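Probable aminotransferase (Pseudomonas aeruginosa, PDB 5YKT) is a probable class-III aminotransferase of the PLP-dependent superfamily and binds 4'-deoxy-4'-aminopyridoxal-5'-phosphate. Local coordinates at residues 134-139 with 293-298; 138-143 with 168-173; 145-150 with 255-260. The protein carries 1 engineered substitution. All blocks are in the same frame, centred on the assembly; numbering follows the deposited sequence.

Contact 1. Residues 134-139 with 293-298; sequences QVTTSA and PSAVWG. With PMP (4'-deoxy-4'-aminopyridoxal-5'-phosphate), chain C.
Gln134 and Thr136 pair with Trp297 and Ala295 through four backbone hydrogen bonds. The strands are antiparallel, with Val135 and Val296 as the non-hydrogen-bonded pair between. Gln134 N lies 2.9 Å from Trp297 O. The bond from Ala295 N to Thr136 O is longer, at 3.1 Å.

Apolar contacts lie on both sheet faces. Trp297 CG sits between its backbone N and carbonyl carbon (chi1 63°), which lays the indole alongside Gln134. Gln134 CB rests over one face of the indole in a CH-pi contact, 4.0 Å from the centroid of the five-membered ring. The Gln134 amide plane is turned 77° from the ring, and Gln134 NE2 bonds to Ala45 O of the second subunit. Thr136 CG2 meets the ring edge 4.0 Å from Trp297 CD1. On the other face, Val135 CG2 and Val296 CG1 touch beside Met339.

Polar links hold the turn after the strand. Thr136 OG1 donates to Ser138 O over 2.8 Å. A water accepts from Ala139 N, donates to Ser294 O over a longer 3.3 Å, and donates to PMP O3P at 2.7 Å. Both segments share one water with the phosphate, so this end of the two strands is tied to it.

Contact 2. Residues 138-143 with 168-173; sequences SATDAN and GSVDES. With PMP (4'-deoxy-4'-aminopyridoxal-5'-phosphate), chain C.
The phosphate-binding corner of the ligand pocket brings Thr140 together with Gly168 and Ser169. It belongs to the large domain of a fold type I aminotransferase. Thr140 lies in the first turn of helix 139-154, next to the phosphate of PMP. Ser138 is the N-cap, and its OG accepts from Asp141 N at 3.0 Å.

Thr140 grips one phosphate oxygen twice. Its backbone N donates to PMP O2P at 3.0 Å, and its OG1 donates to the same oxygen at 2.7 Å. The start of the helix would add a favourable field for the anion. Thr328 of the second subunit and Asn231 also bond to PMP.

Thr140 OG1 also accepts from Ser169 N at 3.0 Å, with a bent N-H...O angle of 144°. OG1 is held anti to the carbonyl carbon (chi1 -68°), and this sends it to the ligand while CG2 turns to Ser169 OG. Gly168 has no side chain, and its CA comes 3.1 Å from Thr140 OG1; its phi of 98° is a conformation that glycine adopts readily.

One turn farther along the helix, Asn143 CB meets Val170 CG2 of the loop, which also lies near Thr140 O. Asn143 ND2 bonds to His167 O and to Asp259. Ser169 O reaches Arg144 of the second subunit, so the loop lies at the dimer interface. Ser169 is also the centre of an inverse gamma turn. A water joins the two hydroxyls across the contact: it donates to Thr140 OG1 and lies 2.6 Å from Ser169 OG.

Contact 3. Residues 145-150 with 255-260; sequences FVLRLC and ALIIDE. With PMP (4'-deoxy-4'-aminopyridoxal-5'-phosphate), chain C.
No flat group lies between Val146, Leu147 and Cys150 of the helix and Ala255 and Ile257 of the strand; the meeting surface is aliphatic carbon and one sulfur. The flat groups stand around it. The ring of Phe281, on the next strand of the sheet, touches Val146, Cys150 and Ala255. The carboxylate of Asp259, farther along the strand, meets the edge of the PMP pyridine at N1, with Asp259 OD2 2.7 Å from PMP N1, and stands nearly at right angles to the ring.

Ile257 has the largest share of the contact. Its CG1 is anti to the carbonyl carbon (chi1 -51°), and the extended chain pushes CD1 in among the helix side chains. CD1 meets Val146 CG1 tip to tip at 3.6 Å. Leu147 reaches the same methyl obliquely, with CD2 also 3.6 Å from Ile257 CD1. Cys150, one turn after Val146, places SG 3.7 Å from Ala255 CB. The same SG is 4.3 Å from Ile257 CD1, a looser contact.

Helix 145-150 runs almost exactly antiparallel to strand 255-259. Their axes come within 10.5 Å, the spacing of a helix packed on a sheet in an alpha/beta domain. Ala222 of the neighbouring strand touches Cys150, Ala255 and Ile257.

Asp259 OD2 bonds to His167 ND1, and OD1 to Thr261 OG1, which fixes how the carboxylate is turned. No hydrogen bond crosses between helix and strand, so they are held here by buried apolar contact alone, while Asp259, farther along the same strand, meets PMP.

In the fold
The contacts lie close together in the large domain, with centres 10 to 12 Å apart. Helix 139-154 joins them. It follows strand 132-136 of contact 1, its first turns supply one side of contact 2, and its later turns one side of contact 3. Contacts 1 and 3 use the same seven-stranded mixed sheet. Contact 3 is nested inside the chain loop closed by contact 1, while the segments of contacts 2 and 3 alternate along the chain. The indole of Trp297 packs on Val146 and Leu149, linking contacts 1 and 3. All three touch PMP and the second subunit. One helix thus connects the sheet, the pocket and the dimer interface.

Contact 1. Residues 134-139 with 293-298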
loop_
_atom_site.group_PDB
_atom_site.type_symbol
_atom_site.label_atom_id
_atom_site.label_comp_id
_atom_site.label_asym_id
_atom_site.label_seq_id
_atom_site.Cartn_x
_atom_site.Cartn_y
_atom_site.Cartn_z
ATOM N N GLN A 134 1.837 0.812 -14.735
ATOM C CA GLN A 134 1.172 1.595 -13.706
ATOM C C GLN A 134 1.972 1.434 -12.419
ATOM O O GLN A 134 2.731 0.483 -12.285
ATOM C CB GLN A 134 -0.267 1.145 -13.460
ATOM C CG GLN A 134 -1.240 1.429 -14.601
ATOM C CD GLN A 134 -1.651 2.858 -14.729
ATOM O OE1 GLN A 134 -2.634 3.274 -14.118
ATOM N NE2 GLN A 134 -0.930 3.621 -15.539
ATOM N N VAL A 135 1.761 2.353 -11.491
ATOM C CA VAL A 135 2.438 2.333 -10.201
ATOM C C VAL A 135 1.424 2.132 -9.083
ATOM O O VAL A 135 0.325 2.698 -9.127
ATOM C CB VAL A 135 3.198 3.653 -9.964
ATOM C CG1 VAL A 135 3.947 3.635 -8.642
ATOM C CG2 VAL A 135 4.165 3.922 -11.094
ATOM N N THR A 136 1.803 1.361 -8.057
ATOM C CA THR A 136 0.990 1.192 -6.841
ATOM C C THR A 136 1.847 1.490 -5.598
ATOM O O THR A 136 3.016 1.844 -5.723
ATOM C CB THR A 136 0.432 -0.232 -6.714
ATOM O OG1 THR A 136 1.528 -1.125 -6.485
ATOM C CG2 THR A 136 -0.315 -0.635 -7.963
ATOM N N THR A 137 1.268 1.352 -4.405
ATOM C CA THR A 137 2.034 1.537 -3.180
ATOM C C THR A 137 2.583 0.234 -2.592
ATOM O O THR A 137 3.243 0.273 -1.558
ATOM C CB THR A 137 1.246 2.317 -2.119
ATOM O OG1 THR A 137 0.009 1.661 -1.847
ATOM C CG2 THR A 137 0.949 3.737 -2.604
ATOM N N SER A 138 2.335 -0.903 -3.247
ATOM C CA SER A 138 2.892 -2.178 -2.792
ATOM C C SER A 138 2.758 -3.259 -3.858
ATOM O O SER A 138 1.864 -3.209 -4.708
ATOM C CB SER A 138 2.197 -2.676 -1.531
ATOM O OG SER A 138 0.863 -3.083 -1.811
ATOM N N ALA A 139 3.619 -4.261 -3.769
ATOM C CA ALA A 139 3.506 -5.412 -4.661
ATOM C C ALA A 139 2.184 -6.143 -4.450
ATOM O O ALA A 139 1.581 -6.620 -5.408
ATOM C CB ALA A 139 4.673 -6.370 -4.471
ATOM N N PRO A 293 7.273 2.947 0.030
ATOM C CA PRO A 293 6.388 1.861 -0.405
ATOM C C PRO A 293 5.932 2.082 -1.843
ATOM O O PRO A 293 5.369 3.147 -2.172
ATOM C CB PRO A 293 5.233 1.938 0.586
ATOM C CG PRO A 293 5.849 2.509 1.836
ATOM C CD PRO A 293 6.870 3.490 1.351
ATOM N N SER A 294 6.201 1.097 -2.695
ATOM C CA SER A 294 5.971 1.238 -4.129
ATOM C C SER A 294 5.948 -0.112 -4.804
ATOM O O SER A 294 6.473 -1.079 -4.280
ATOM C CB SER A 294 7.084 2.039 -4.807
ATOM O OG SER A 294 7.410 3.247 -4.184
ATOM N N ALA A 295 5.358 -0.141 -5.988
ATOM C CA ALA A 295 5.505 -1.262 -6.901
ATOM C C ALA A 295 5.111 -0.772 -8.264
ATOM O O ALA A 295 4.448 0.269 -8.391
ATOM C CB ALA A 295 4.627 -2.436 -6.498
ATOM N N VAL A 296 5.540 -1.509 -9.276
ATOM C CA VAL A 296 5.076 -1.289 -10.639
ATOM C C VAL A 296 4.492 -2.564 -11.185
ATOM O O VAL A 296 4.865 -3.672 -10.769
ATOM C CB VAL A 296 6.172 -0.777 -11.576
ATOM C CG1 VAL A 296 6.629 0.598 -11.130
ATOM C CG2 VAL A 296 7.342 -1.751 -11.682
ATOM N N TRP A 297 3.575 -2.414 -12.128
ATOM C CA TRP A 297 3.154 -3.532 -12.921
ATOM C C TRP A 297 3.047 -3.099 -14.358
ATOM O O TRP A 297 2.731 -1.940 -14.647
ATOM C CB TRP A 297 1.868 -4.180 -12.434
ATOM C CG TRP A 297 0.636 -3.366 -12.454
ATOM C CD1 TRP A 297 0.138 -2.597 -11.453
ATOM C CD2 TRP A 297 -0.282 -3.258 -13.547
ATOM N NE1 TRP A 297 -1.049 -2.029 -11.840
ATOM C CE2 TRP A 297 -1.322 -2.415 -13.126
ATOM C CE3 TRP A 297 -0.320 -3.796 -14.851
ATOM C CZ2 TRP A 297 -2.399 -2.083 -13.954
ATOM C CZ3 TRP A 297 -1.401 -3.484 -15.666
ATOM C CH2 TRP A 297 -2.422 -2.629 -15.217
ATOM N N GLY A 298 3.360 -4.043 -15.239
ATOM C CA GLY A 298 3.324 -3.796 -16.663
ATOM C C GLY A 298 2.554 -4.848 -17.406
ATOM O O GLY A 298 2.343 -5.928 -16.886
HETATM N N1 PMP C . 5.246 -10.969 -4.177
HETATM C C2 PMP C . 6.265 -11.698 -3.676
HETATM C C2A PMP C . 6.947 -12.758 -4.497
HETATM C C3 PMP C . 6.748 -11.416 -2.319
HETATM O O3 PMP C . 7.767 -12.118 -1.772
HETATM C C4 PMP C . 6.092 -10.380 -1.514
HETATM C C4A PMP C . 6.588 -10.106 -0.122
HETATM N N4A PMP C . 8.025 -9.874 -0.152
HETATM C C5 PMP C . 4.984 -9.658 -2.171
HETATM C C6 PMP C . 4.617 -10.009 -3.463
HETATM C C5A PMP C . 4.219 -8.596 -1.420
HETATM O O4P PMP C . 5.022 -7.447 -1.184
HETATM P P PMP C . 4.489 -6.415 -0.074
HETATM O O1P PMP C . 4.567 -7.086 1.251
HETATM O O2P PMP C . 3.090 -6.065 -0.546
HETATM O O3P PMP C . 5.463 -5.279 -0.182
HETATM O O HOH W 1 6.053 -3.709 -2.336
#

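Contact 2. Residues 138-143 with 168-173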
loop_
_atom_site.group_PDB
_atom_site.type_symbol
_atom_site.label_atom_id
_atom_site.label_comp_id
_atom_site.label_asym_id
_atom_site.label_seq_id
_atom_site.Cartn_x
_atom_site.Cartn_y
_atom_site.Cartn_z
ATOM N N SER A 138 2.335 -0.903 -3.247
ATOM C CA SER A 138 2.892 -2.178 -2.792
ATOM C C SER A 138 2.758 -3.259 -3.858
ATOM O O SER A 138 1.864 -3.209 -4.708
ATOM C CB SER A 138 2.197 -2.676 -1.531
ATOM O OG SER A 138 0.863 -3.083 -1.811
ATOM N N ALA A 139 3.619 -4.261 -3.769
ATOM C CA ALA A 139 3.506 -5.412 -4.661
ATOM C C ALA A 139 2.184 -6.143 -4.450
ATOM O O ALA A 139 1.581 -6.620 -5.408
ATOM C CB ALA A 139 4.673 -6.370 -4.471
ATOM N N THR A 140 1.714 -6.224 -3.203
ATOM C CA THR A 140 0.390 -6.791 -2.936
ATOM C C THR A 140 -0.663 -6.108 -3.797
ATOM O O THR A 140 -1.469 -6.779 -4.479
ATOM C CB THR A 140 -0.014 -6.660 -1.459
ATOM O OG1 THR A 140 0.822 -7.505 -0.635
ATOM C CG2 THR A 140 -1.466 -7.017 -1.265
ATOM N N ASP A 141 -0.657 -4.776 -3.774
ATOM C CA ASP A 141 -1.664 -4.043 -4.524
ATOM C C ASP A 141 -1.509 -4.224 -6.022
ATOM O O ASP A 141 -2.507 -4.332 -6.729
ATOM C CB ASP A 141 -1.622 -2.557 -4.173
ATOM C CG ASP A 141 -2.227 -2.258 -2.843
ATOM O OD1 ASP A 141 -2.750 -3.180 -2.156
ATOM O OD2 ASP A 141 -2.182 -1.076 -2.477
ATOM N N ALA A 142 -0.271 -4.270 -6.519
ATOM C CA ALA A 142 -0.086 -4.551 -7.942
ATOM C C ALA A 142 -0.746 -5.887 -8.297
ATOM O O ALA A 142 -1.495 -5.990 -9.272
ATOM C CB ALA A 142 1.392 -4.558 -8.327
ATOM N N ASN A 143 -0.487 -6.919 -7.500
ATOM C CA ASN A 143 -1.121 -8.213 -7.736
ATOM C C ASN A 143 -2.659 -8.137 -7.655
ATOM O O ASN A 143 -3.349 -8.656 -8.557
ATOM C CB ASN A 143 -0.558 -9.268 -6.773
ATOM C CG ASN A 143 0.830 -9.721 -7.155
ATOM O OD1 ASN A 143 1.178 -9.775 -8.351
ATOM N ND2 ASN A 143 1.651 -10.069 -6.145
ATOM N N GLY A 168 1.861 -11.569 -1.222
ATOM C CA GLY A 168 1.353 -10.500 -0.376
ATOM C C GLY A 168 0.019 -10.823 0.237
ATOM O O GLY A 168 -0.426 -11.973 0.247
ATOM N N SER A 169 -0.638 -9.785 0.741
ATOM C CA SER A 169 -1.948 -9.946 1.386
ATOM C C SER A 169 -3.066 -9.945 0.339
ATOM O O SER A 169 -3.979 -9.121 0.365
ATOM C CB SER A 169 -2.139 -8.899 2.495
ATOM O OG SER A 169 -1.914 -7.572 2.014
ATOM N N VAL A 170 -2.959 -10.903 -0.578
ATOM C CA VAL A 170 -3.892 -11.136 -1.657
ATOM C C VAL A 170 -4.746 -12.299 -1.156
ATOM O O VAL A 170 -4.290 -13.448 -1.132
ATOM C CB VAL A 170 -3.164 -11.524 -2.952
ATOM C CG1 VAL A 170 -4.172 -11.886 -4.042
ATOM C CG2 VAL A 170 -2.221 -10.410 -3.400
ATOM N N ASP A 171 -5.952 -12.007 -0.695
ATOM C CA ASP A 171 -6.717 -13.036 0.040
ATOM C C ASP A 171 -6.952 -14.297 -0.779
ATOM O O ASP A 171 -6.867 -15.390 -0.216
ATOM C CB ASP A 171 -8.040 -12.497 0.571
ATOM C CG ASP A 171 -7.875 -11.463 1.698
ATOM O OD1 ASP A 171 -6.769 -11.275 2.281
ATOM O OD2 ASP A 171 -8.904 -10.813 2.020
ATOM N N GLU A 172 -7.193 -14.153 -2.088
ATOM C CA GLU A 172 -7.477 -15.308 -2.967
ATOM C C GLU A 172 -6.301 -16.283 -3.061
ATOM O O GLU A 172 -6.497 -17.452 -3.411
ATOM C CB GLU A 172 -7.838 -14.879 -4.406
ATOM C CG GLU A 172 -8.910 -13.816 -4.534
ATOM C CD GLU A 172 -8.303 -12.452 -4.748
ATOM O OE1 GLU A 172 -7.710 -11.947 -3.736
ATOM O OE2 GLU A 172 -8.391 -11.927 -5.901
ATOM N N SER A 173 -5.084 -15.811 -2.760
ATOM C CA SER A 173 -3.899 -16.649 -2.833
ATOM C C SER A 173 -3.611 -17.431 -1.553
ATOM O O SER A 173 -2.733 -18.299 -1.538
ATOM C CB SER A 173 -2.664 -15.800 -3.164
ATOM O OG SER A 173 -2.272 -14.999 -2.058
HETATM N N1 PMP C . 5.246 -10.969 -4.177
HETATM C C2 PMP C . 6.265 -11.698 -3.676
HETATM C C2A PMP C . 6.947 -12.758 -4.497
HETATM C C3 PMP C . 6.748 -11.416 -2.319
HETATM O O3 PMP C . 7.767 -12.118 -1.772
HETATM C C4 PMP C . 6.092 -10.380 -1.514
HETATM C C4A PMP C . 6.588 -10.106 -0.122
HETATM N N4A PMP C . 8.025 -9.874 -0.152
HETATM C C5 PMP C . 4.984 -9.658 -2.171
HETATM C C6 PMP C . 4.617 -10.009 -3.463
HETATM C C5A PMP C . 4.219 -8.596 -1.420
HETATM O O4P PMP C . 5.022 -7.447 -1.184
HETATM P P PMP C . 4.489 -6.415 -0.074
HETATM O O1P PMP C . 4.567 -7.086 1.251
HETATM O O2P PMP C . 3.090 -6.065 -0.546
HETATM O O3P PMP C . 5.463 -5.279 -0.182
HETATM O O HOH W 2 0.616 -6.984 2.532
#

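Contact 3. Residues 145-150 with 255-260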
loop_
_atom_site.group_PDB
_atom_site.type_symbol
_atom_site.label_atom_id
_atom_site.label_comp_id
_atom_site.label_asym_id
_atom_site.label_seq_id
_atom_site.Cartn_x
_atom_site.Cartn_y
_atom_site.Cartn_z
ATOM N N PHE A 145 -4.656 -5.600 -8.124
ATOM C CA PHE A 145 -5.224 -4.782 -9.192
ATOM C C PHE A 145 -5.124 -5.468 -10.540
ATOM O O PHE A 145 -6.068 -5.429 -11.335
ATOM C CB PHE A 145 -4.564 -3.405 -9.228
ATOM C CG PHE A 145 -4.699 -2.589 -7.944
ATOM C CD1 PHE A 145 -5.623 -2.899 -6.938
ATOM C CD2 PHE A 145 -3.908 -1.476 -7.769
ATOM C CE1 PHE A 145 -5.726 -2.114 -5.789
ATOM C CE2 PHE A 145 -4.002 -0.693 -6.628
ATOM C CZ PHE A 145 -4.919 -1.019 -5.632
ATOM N N VAL A 146 -4.010 -6.141 -10.796
ATOM C CA VAL A 146 -3.880 -6.933 -12.009
ATOM C C VAL A 146 -4.937 -8.029 -12.045
ATOM O O VAL A 146 -5.559 -8.247 -13.091
ATOM C CB VAL A 146 -2.463 -7.505 -12.172
ATOM C CG1 VAL A 146 -2.387 -8.523 -13.311
ATOM C CG2 VAL A 146 -1.472 -6.390 -12.455
ATOM N N LEU A 147 -5.162 -8.684 -10.910
ATOM C CA LEU A 147 -6.184 -9.733 -10.862
ATOM C C LEU A 147 -7.576 -9.184 -11.187
ATOM O O LEU A 147 -8.321 -9.802 -11.952
ATOM C CB LEU A 147 -6.192 -10.489 -9.538
ATOM C CG LEU A 147 -4.959 -11.361 -9.290
ATOM C CD1 LEU A 147 -5.013 -11.972 -7.906
ATOM C CD2 LEU A 147 -4.763 -12.455 -10.329
ATOM N N ARG A 148 -7.886 -8.018 -10.637
ATOM C CA ARG A 148 -9.149 -7.323 -10.938
ATOM C C ARG A 148 -9.293 -7.077 -12.435
ATOM O O ARG A 148 -10.336 -7.390 -13.036
ATOM C CB ARG A 148 -9.249 -6.006 -10.157
ATOM C CG ARG A 148 -10.381 -5.090 -10.579
ATOM C CD ARG A 148 -10.492 -3.839 -9.689
ATOM N NE ARG A 148 -11.017 -4.181 -8.381
ATOM C CZ ARG A 148 -12.310 -4.377 -8.109
ATOM N NH1 ARG A 148 -13.245 -4.203 -9.043
ATOM N NH2 ARG A 148 -12.681 -4.741 -6.886
ATOM N N LEU A 149 -8.248 -6.536 -13.047
ATOM C CA LEU A 149 -8.279 -6.239 -14.476
ATOM C C LEU A 149 -8.406 -7.515 -15.297
ATOM O O LEU A 149 -9.117 -7.533 -16.298
ATOM C CB LEU A 149 -7.063 -5.424 -14.892
ATOM C CG LEU A 149 -7.077 -3.997 -14.314
ATOM C CD1 LEU A 149 -5.733 -3.347 -14.550
ATOM C CD2 LEU A 149 -8.183 -3.148 -14.917
ATOM N N CYS A 150 -7.746 -8.588 -14.870
ATOM C CA CYS A 150 -7.889 -9.865 -15.545
ATOM C C CYS A 150 -9.306 -10.412 -15.475
ATOM O O CYS A 150 -9.804 -10.955 -16.466
ATOM C CB CYS A 150 -6.906 -10.903 -15.017
ATOM S SG CYS A 150 -5.212 -10.561 -15.514
ATOM N N ALA A 255 -4.348 -15.171 -18.800
ATOM C CA ALA A 255 -3.249 -14.228 -18.531
ATOM C C ALA A 255 -2.172 -14.887 -17.678
ATOM O O ALA A 255 -2.486 -15.526 -16.675
ATOM C CB ALA A 255 -3.778 -13.006 -17.814
ATOM N N LEU A 256 -0.917 -14.708 -18.061
ATOM C CA LEU A 256 0.212 -15.153 -17.272
ATOM C C LEU A 256 0.852 -13.952 -16.566
ATOM O O LEU A 256 1.449 -13.083 -17.231
ATOM C CB LEU A 256 1.226 -15.851 -18.181
ATOM C CG LEU A 256 2.533 -16.299 -17.533
ATOM C CD1 LEU A 256 2.262 -17.276 -16.402
ATOM C CD2 LEU A 256 3.478 -16.894 -18.566
ATOM N N ILE A 257 0.746 -13.928 -15.232
ATOM C CA ILE A 257 1.265 -12.841 -14.404
ATOM C C ILE A 257 2.526 -13.351 -13.710
ATOM O O ILE A 257 2.467 -14.300 -12.908
ATOM C CB ILE A 257 0.269 -12.386 -13.322
ATOM C CG1 ILE A 257 -1.124 -12.078 -13.904
ATOM C CG2 ILE A 257 0.825 -11.166 -12.577
ATOM C CD1 ILE A 257 -2.210 -12.106 -12.845
ATOM N N ILE A 258 3.655 -12.712 -14.007
ATOM C CA ILE A 258 4.947 -13.094 -13.429
ATOM C C ILE A 258 5.312 -12.054 -12.352
ATOM O O ILE A 258 5.526 -10.875 -12.650
ATOM C CB ILE A 258 6.018 -13.200 -14.514
ATOM C CG1 ILE A 258 5.643 -14.279 -15.557
ATOM C CG2 ILE A 258 7.379 -13.482 -13.909
ATOM C CD1 ILE A 258 5.597 -15.680 -15.014
ATOM N N ASP A 259 5.438 -12.527 -11.114
ATOM C CA ASP A 259 5.728 -11.683 -9.952
ATOM C C ASP A 259 7.218 -11.800 -9.616
ATOM O O ASP A 259 7.674 -12.860 -9.138
ATOM C CB ASP A 259 4.850 -12.142 -8.794
ATOM C CG ASP A 259 5.045 -11.343 -7.517
ATOM O OD1 ASP A 259 5.971 -10.501 -7.421
ATOM O OD2 ASP A 259 4.256 -11.584 -6.574
ATOM N N GLU A 260 7.958 -10.722 -9.881
ATOM C CA GLU A 260 9.408 -10.681 -9.737
ATOM C C GLU A 260 9.879 -9.890 -8.516
ATOM O O GLU A 260 11.044 -9.492 -8.432
ATOM C CB GLU A 260 10.042 -10.139 -11.018
ATOM C CG GLU A 260 9.838 -11.087 -12.195
ATOM C CD GLU A 260 11.131 -11.530 -12.854
ATOM O OE1 GLU A 260 12.150 -11.703 -12.146
ATOM O OE2 GLU A 260 11.100 -11.764 -14.072
HETATM N N1 PMP C . 5.246 -10.969 -4.177
HETATM C C2 PMP C . 6.265 -11.698 -3.676
HETATM C C2A PMP C . 6.947 -12.758 -4.497
HETATM C C3 PMP C . 6.748 -11.416 -2.319
HETATM O O3 PMP C . 7.767 -12.118 -1.772
HETATM C C4 PMP C . 6.092 -10.380 -1.514
HETATM C C4A PMP C . 6.588 -10.106 -0.122
HETATM N N4A PMP C . 8.025 -9.874 -0.152
HETATM C C5 PMP C . 4.984 -9.658 -2.171
HETATM C C6 PMP C . 4.617 -10.009 -3.463
HETATM C C5A PMP C . 4.219 -8.596 -1.420
HETATM O O4P PMP C . 5.022 -7.447 -1.184
HETATM P P PMP C . 4.489 -6.415 -0.074
HETATM O O1P PMP C . 4.567 -7.086 1.251
HETATM O O2P PMP C . 3.090 -6.065 -0.546
HETATM O O3P PMP C . 5.463 -5.279 -0.182
#